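Local coordinates for protein phosphoribosylaminoimidazole-succinocarboxamide synthase (Pyrococcus horikoshii, PDB 4O7L) that catalyses the ATP-dependent joining of L-aspartate to a carboxylated aminoimidazole ribonucleotide, giving SAICAR in de novo purine biosynthesis, at residues H63-H68 / I186-E191; P87-V92 / D173-F178. All blocks are in the same frame, centred on the assembly; numbering follows the deposited sequence.

Contact 1: residues H63-H68 / I186-E191; sequences HGIKTH and IVLADE. With ADP (adenosine-5'-diphosphate), chain B.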
# COMPACT_ATOMS: atom_id res chain seq x y z
N HIS A 63 -13.85 -25.76 9.59
CA HIS A 63 -14.67 -24.69 9.03
C HIS A 63 -14.59 -24.58 7.53
O HIS A 63 -15.07 -23.61 6.96
CB HIS A 63 -14.35 -23.37 9.70
CG HIS A 63 -14.86 -23.27 11.12
ND1 HIS A 63 -14.31 -23.95 12.13
CD2 HIS A 63 -15.91 -22.55 11.66
CE1 HIS A 63 -14.97 -23.68 13.27
NE2 HIS A 63 -15.95 -22.83 12.98
N GLY A 64 -14.00 -25.59 6.88
CA GLY A 64 -13.94 -25.61 5.43
C GLY A 64 -12.88 -24.70 4.81
O GLY A 64 -12.98 -24.36 3.64
N ILE A 65 -11.89 -24.26 5.59
CA ILE A 65 -10.72 -23.58 5.02
C ILE A 65 -9.74 -24.62 4.50
O ILE A 65 -9.38 -25.52 5.24
CB ILE A 65 -9.99 -22.68 6.06
CG1 ILE A 65 -10.93 -21.61 6.63
CG2 ILE A 65 -8.73 -22.06 5.45
CD1 ILE A 65 -11.44 -20.62 5.60
N LYS A 66 -9.30 -24.51 3.24
CA LYS A 66 -8.29 -25.43 2.70
C LYS A 66 -6.90 -24.99 3.12
O LYS A 66 -6.46 -23.89 2.78
CB LYS A 66 -8.32 -25.47 1.17
CG LYS A 66 -9.56 -26.06 0.53
CD LYS A 66 -9.12 -26.88 -0.68
CE LYS A 66 -10.23 -27.03 -1.69
NZ LYS A 66 -10.28 -25.79 -2.51
N THR A 67 -6.21 -25.84 3.86
CA THR A 67 -4.86 -25.53 4.33
C THR A 67 -3.89 -26.56 3.79
O THR A 67 -4.30 -27.59 3.25
CB THR A 67 -4.77 -25.51 5.87
OG1 THR A 67 -4.73 -26.85 6.38
CG2 THR A 67 -5.93 -24.77 6.50
N HIS A 68 -2.60 -26.30 3.95
CA HIS A 68 -1.59 -27.29 3.56
C HIS A 68 -1.37 -28.39 4.58
O HIS A 68 -0.64 -29.35 4.32
CB HIS A 68 -0.28 -26.59 3.19
CG HIS A 68 0.44 -25.96 4.37
ND1 HIS A 68 1.74 -25.62 4.32
CD2 HIS A 68 0.00 -25.63 5.66
CE1 HIS A 68 2.12 -25.08 5.49
NE2 HIS A 68 1.06 -25.09 6.32
N ILE A 186 -6.50 -22.17 -4.19
CA ILE A 186 -5.73 -21.35 -3.25
C ILE A 186 -5.77 -21.94 -1.84
O ILE A 186 -6.84 -22.07 -1.22
CB ILE A 186 -6.16 -19.86 -3.33
CG1 ILE A 186 -5.85 -19.34 -4.75
CG2 ILE A 186 -5.47 -19.02 -2.25
CD1 ILE A 186 -6.60 -18.09 -5.14
N VAL A 187 -4.59 -22.31 -1.35
CA VAL A 187 -4.44 -23.07 -0.12
C VAL A 187 -3.63 -22.27 0.93
O VAL A 187 -2.61 -21.67 0.62
CB VAL A 187 -3.78 -24.44 -0.42
CG1 VAL A 187 -3.61 -25.26 0.85
CG2 VAL A 187 -4.62 -25.22 -1.43
N LEU A 188 -4.13 -22.25 2.16
CA LEU A 188 -3.50 -21.54 3.26
C LEU A 188 -2.25 -22.29 3.68
O LEU A 188 -2.28 -23.51 3.82
CB LEU A 188 -4.47 -21.43 4.43
CG LEU A 188 -3.97 -20.74 5.70
CD1 LEU A 188 -3.67 -19.29 5.38
CD2 LEU A 188 -5.04 -20.82 6.77
N ALA A 189 -1.14 -21.58 3.84
CA ALA A 189 0.15 -22.24 4.04
C ALA A 189 0.90 -21.75 5.28
O ALA A 189 0.29 -21.25 6.24
CB ALA A 189 1.00 -22.13 2.79
N ASP A 190 2.22 -21.92 5.26
CA ASP A 190 3.11 -21.46 6.34
C ASP A 190 2.59 -21.87 7.73
O ASP A 190 2.16 -23.01 7.93
CB ASP A 190 3.32 -19.94 6.21
CG ASP A 190 4.51 -19.46 7.01
OD1 ASP A 190 4.31 -18.63 7.91
OD2 ASP A 190 5.64 -19.92 6.76
N GLU A 191 2.59 -20.94 8.69
CA GLU A 191 2.23 -21.27 10.07
C GLU A 191 1.18 -20.29 10.60
O GLU A 191 0.95 -19.23 9.99
CB GLU A 191 3.48 -21.24 10.98
CG GLU A 191 3.97 -19.83 11.33
CD GLU A 191 5.25 -19.81 12.14
OE1 GLU A 191 5.21 -20.00 13.37
OE2 GLU A 191 6.32 -19.57 11.54
PB ADP B . 11.73 -17.46 5.89
O1B ADP B . 11.21 -16.57 4.79
O2B ADP B . 12.03 -16.76 7.20
O3B ADP B . 12.79 -18.43 5.44
PA ADP B . 10.43 -19.58 7.37
O1A ADP B . 11.69 -19.64 8.19
O2A ADP B . 9.14 -19.37 8.12
O3A ADP B . 10.47 -18.43 6.23
O5' ADP B . 10.38 -20.95 6.51
C5' ADP B . 9.21 -21.39 5.81
C4' ADP B . 9.32 -21.19 4.29
O4' ADP B . 8.49 -22.12 3.57
C3' ADP B . 8.83 -19.82 3.86
O3' ADP B . 9.64 -19.45 2.73
C2' ADP B . 7.38 -20.06 3.44
O2' ADP B . 6.88 -19.10 2.53
C1' ADP B . 7.48 -21.43 2.80
N9 ADP B . 6.26 -22.27 2.88
C8 ADP B . 5.35 -22.33 3.88
N7 ADP B . 4.39 -23.25 3.60
C5 ADP B . 4.69 -23.81 2.41
C6 ADP B . 4.11 -24.86 1.51
N6 ADP B . 2.99 -25.53 1.84
N1 ADP B . 4.75 -25.12 0.34
C2 ADP B . 5.88 -24.49 -0.03
N3 ADP B . 6.46 -23.55 0.74
C4 ADP B . 5.93 -23.17 1.94
O HOH W 1 -7.54 -21.50 1.45
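The backbone carbonyl oxygen of K66 is gripped twice: L188 N donates to K66 O at 2.9 Å, and a water donates a second bond to it while also donating to I186 O. Two residues along the loop, H68 N donates back to L188 O (2.8 Å), so a single beta bridge, T67 with L188, ties the loop after helix 45-62 to strand 186-188. V187 puts CG1 anti to its backbone N (chi1 -179°), and this methyl packs against the T67 carbonyl carbon. On the other flank I65 CG2 and T67 CG2 both meet L188 CD2. The bridge leads straight into the adenine end of the nucleotide site. A189 CA lies squarely over one face of the H68 ring, 3.6 Å from its centre, while the ring edge faces ADP: N6 of the adenine donates to H68 ND1 at 2.8 Å (159°), and NE2 makes a weak bond to D190 O. With an alanine in place of H68 the adenine amino group would probably lose its acceptor, and D190 O and A189 CA the ring they rest against. D190 N reads the adenine too, donating to ADP N7 at 3.0 Å, while D190 OD2 turns to K13.

Contact 2: residues P87-V92 / D173-F178; sequences PLEVVV and DFKLEF. With ADP (adenosine-5'-diphosphate), chain B.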
# COMPACT_ATOMS: atom_id res chain seq x y z
N PRO A 87 4.03 -14.93 -3.74
CA PRO A 87 5.05 -14.16 -3.00
C PRO A 87 4.41 -13.05 -2.14
O PRO A 87 4.77 -11.89 -2.27
CB PRO A 87 5.94 -13.59 -4.11
CG PRO A 87 5.06 -13.48 -5.30
CD PRO A 87 4.00 -14.57 -5.18
N LEU A 88 3.48 -13.43 -1.27
CA LEU A 88 2.74 -12.47 -0.44
C LEU A 88 2.79 -12.79 1.05
O LEU A 88 2.89 -13.95 1.45
CB LEU A 88 1.28 -12.38 -0.86
CG LEU A 88 0.93 -11.98 -2.31
CD1 LEU A 88 -0.56 -12.20 -2.57
CD2 LEU A 88 1.33 -10.54 -2.59
N GLU A 89 2.73 -11.73 1.86
CA GLU A 89 2.30 -11.87 3.24
C GLU A 89 0.99 -11.11 3.34
O GLU A 89 0.92 -9.96 2.95
CB GLU A 89 3.36 -11.33 4.20
CG GLU A 89 4.57 -12.27 4.30
CD GLU A 89 5.81 -11.60 4.86
OE1 GLU A 89 6.87 -12.27 4.95
OE2 GLU A 89 5.75 -10.40 5.20
N VAL A 90 -0.05 -11.80 3.80
CA VAL A 90 -1.40 -11.24 3.86
C VAL A 90 -1.71 -10.97 5.32
O VAL A 90 -1.82 -11.91 6.12
CB VAL A 90 -2.44 -12.20 3.26
CG1 VAL A 90 -3.82 -11.55 3.26
CG2 VAL A 90 -2.05 -12.59 1.84
N VAL A 91 -1.80 -9.69 5.66
CA VAL A 91 -1.97 -9.27 7.05
C VAL A 91 -3.42 -8.80 7.29
O VAL A 91 -3.93 -7.96 6.55
CB VAL A 91 -0.93 -8.18 7.45
CG1 VAL A 91 -1.19 -7.69 8.87
CG2 VAL A 91 0.49 -8.73 7.34
N VAL A 92 -4.08 -9.39 8.28
CA VAL A 92 -5.45 -9.01 8.66
C VAL A 92 -5.34 -8.32 10.03
O VAL A 92 -4.63 -8.80 10.89
CB VAL A 92 -6.37 -10.25 8.76
CG1 VAL A 92 -7.81 -9.83 8.99
CG2 VAL A 92 -6.28 -11.08 7.49
N ASP A 173 -4.12 -8.85 15.26
CA ASP A 173 -3.78 -8.95 13.84
C ASP A 173 -3.01 -10.24 13.61
O ASP A 173 -2.62 -10.90 14.57
CB ASP A 173 -2.97 -7.73 13.34
CG ASP A 173 -1.61 -7.56 14.05
OD1 ASP A 173 -0.92 -8.55 14.31
OD2 ASP A 173 -1.22 -6.42 14.33
N PHE A 174 -2.80 -10.60 12.34
CA PHE A 174 -2.02 -11.82 12.02
C PHE A 174 -1.64 -11.84 10.55
O PHE A 174 -2.26 -11.16 9.71
CB PHE A 174 -2.80 -13.10 12.37
CG PHE A 174 -4.10 -13.26 11.62
CD1 PHE A 174 -4.16 -14.03 10.47
CD2 PHE A 174 -5.25 -12.65 12.09
CE1 PHE A 174 -5.36 -14.17 9.77
CE2 PHE A 174 -6.46 -12.78 11.40
CZ PHE A 174 -6.51 -13.54 10.23
N LYS A 175 -0.64 -12.65 10.25
CA LYS A 175 -0.03 -12.71 8.92
C LYS A 175 -0.30 -14.11 8.37
O LYS A 175 -0.08 -15.12 9.07
CB LYS A 175 1.48 -12.44 9.05
CG LYS A 175 2.32 -12.48 7.76
CD LYS A 175 2.57 -13.89 7.20
CE LYS A 175 3.62 -14.71 7.98
NZ LYS A 175 3.15 -16.13 8.18
N LEU A 176 -0.80 -14.18 7.15
CA LEU A 176 -0.96 -15.47 6.47
C LEU A 176 -0.14 -15.53 5.20
O LEU A 176 0.25 -14.50 4.64
CB LEU A 176 -2.42 -15.72 6.12
CG LEU A 176 -3.45 -15.76 7.24
CD1 LEU A 176 -4.83 -15.76 6.61
CD2 LEU A 176 -3.29 -16.97 8.17
N GLU A 177 0.10 -16.76 4.73
CA GLU A 177 0.71 -16.99 3.43
C GLU A 177 -0.10 -18.04 2.69
O GLU A 177 -0.73 -18.90 3.32
CB GLU A 177 2.16 -17.43 3.57
CG GLU A 177 3.09 -16.35 4.12
CD GLU A 177 4.56 -16.74 4.07
OE1 GLU A 177 4.94 -17.69 3.34
OE2 GLU A 177 5.36 -16.07 4.73
N PHE A 178 -0.07 -17.97 1.37
CA PHE A 178 -0.88 -18.85 0.52
C PHE A 178 -0.06 -19.39 -0.63
O PHE A 178 0.92 -18.78 -1.05
CB PHE A 178 -2.04 -18.06 -0.09
CG PHE A 178 -3.05 -17.61 0.92
CD1 PHE A 178 -4.17 -18.40 1.19
CD2 PHE A 178 -2.88 -16.41 1.61
CE1 PHE A 178 -5.12 -17.99 2.12
CE2 PHE A 178 -3.82 -16.01 2.56
CZ PHE A 178 -4.94 -16.80 2.80
PB ADP B . 11.73 -17.46 5.89
O1B ADP B . 11.21 -16.57 4.79
O2B ADP B . 12.03 -16.76 7.20
O3B ADP B . 12.79 -18.43 5.44
PA ADP B . 10.43 -19.58 7.37
O1A ADP B . 11.69 -19.64 8.19
O2A ADP B . 9.14 -19.37 8.12
O3A ADP B . 10.47 -18.43 6.23
O5' ADP B . 10.38 -20.95 6.51
C5' ADP B . 9.21 -21.39 5.81
C4' ADP B . 9.32 -21.19 4.29
O4' ADP B . 8.49 -22.12 3.57
C3' ADP B . 8.83 -19.82 3.86
O3' ADP B . 9.64 -19.45 2.73
C2' ADP B . 7.38 -20.06 3.44
O2' ADP B . 6.88 -19.10 2.53
C1' ADP B . 7.48 -21.43 2.80
N9 ADP B . 6.26 -22.27 2.88
C8 ADP B . 5.35 -22.33 3.88
N7 ADP B . 4.39 -23.25 3.60
C5 ADP B . 4.69 -23.81 2.41
C6 ADP B . 4.11 -24.86 1.51
N6 ADP B . 2.99 -25.53 1.84
N1 ADP B . 4.75 -25.12 0.34
C2 ADP B . 5.88 -24.49 -0.03
N3 ADP B . 6.46 -23.55 0.74
C4 ADP B . 5.93 -23.17 1.94
O HOH W 2 1.64 -16.04 0.24
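The F174 ring takes V92 over one face, with V92 CB 4.0 Å from the ring centre in a CH-pi contact, while L176 CG sits in plane at its edge. With chi1 at 61°, CG of F174 stands between its backbone N and carbonyl carbon, which lays the ring alongside V92. The F178 ring is met differently: V90 CG2 comes to its edge, 3.9 Å from F178 CE2. An antiparallel ladder of four backbone bonds joins the two strands, V90 and L176 exchanging one reciprocal pair (V90 N to L176 O 2.8 Å) and V92 and F174 the other; V91 and K175 form the non-hydrogen-bonded pair between. Beyond the ladder, a water accepts from F178 N and donates to L88 O. On the V91 and K175 face, the aliphatic part of K175 crosses E89, its CD 3.9 Å from E89 CG. E89 OE1 lies 4.1 Å from E177 OE2; K122, salt-bridged to E177, probably eases their repulsion. E177 OE1 accepts from the ribose O2' of ADP at 2.5 Å. Helix 143-165 packs on V92, F174 and F178, while strand 111-121 lies beyond 84-93, and 197-201 and 186-188 pair with 169-180.

Contact 2 lies within the span of chain between the two segments of contact 1: the order is 63-68, 87-92, 173-178, 186-191. Their centres are about 12 Å apart. Strands 169-180 and 186-188, consecutive in the chain, are antiparallel neighbours in one sheet, and there the contacts touch, through A189 N to E177 O (2.8 Å, a probable hydrogen bond), a salt bridge from K175 NZ to D190 OD1 and packing of L188 on L176. Contact 1 joins this sheet to the loop between helix 45-62 and strand 69-72; contact 2 joins two of its longer strands. Together they hold ADP from both ends of the nucleoside, adenine at contact 1 and ribose at contact 2, with a bound magnesium ion about 4 Å from the side chains of D190 and E177.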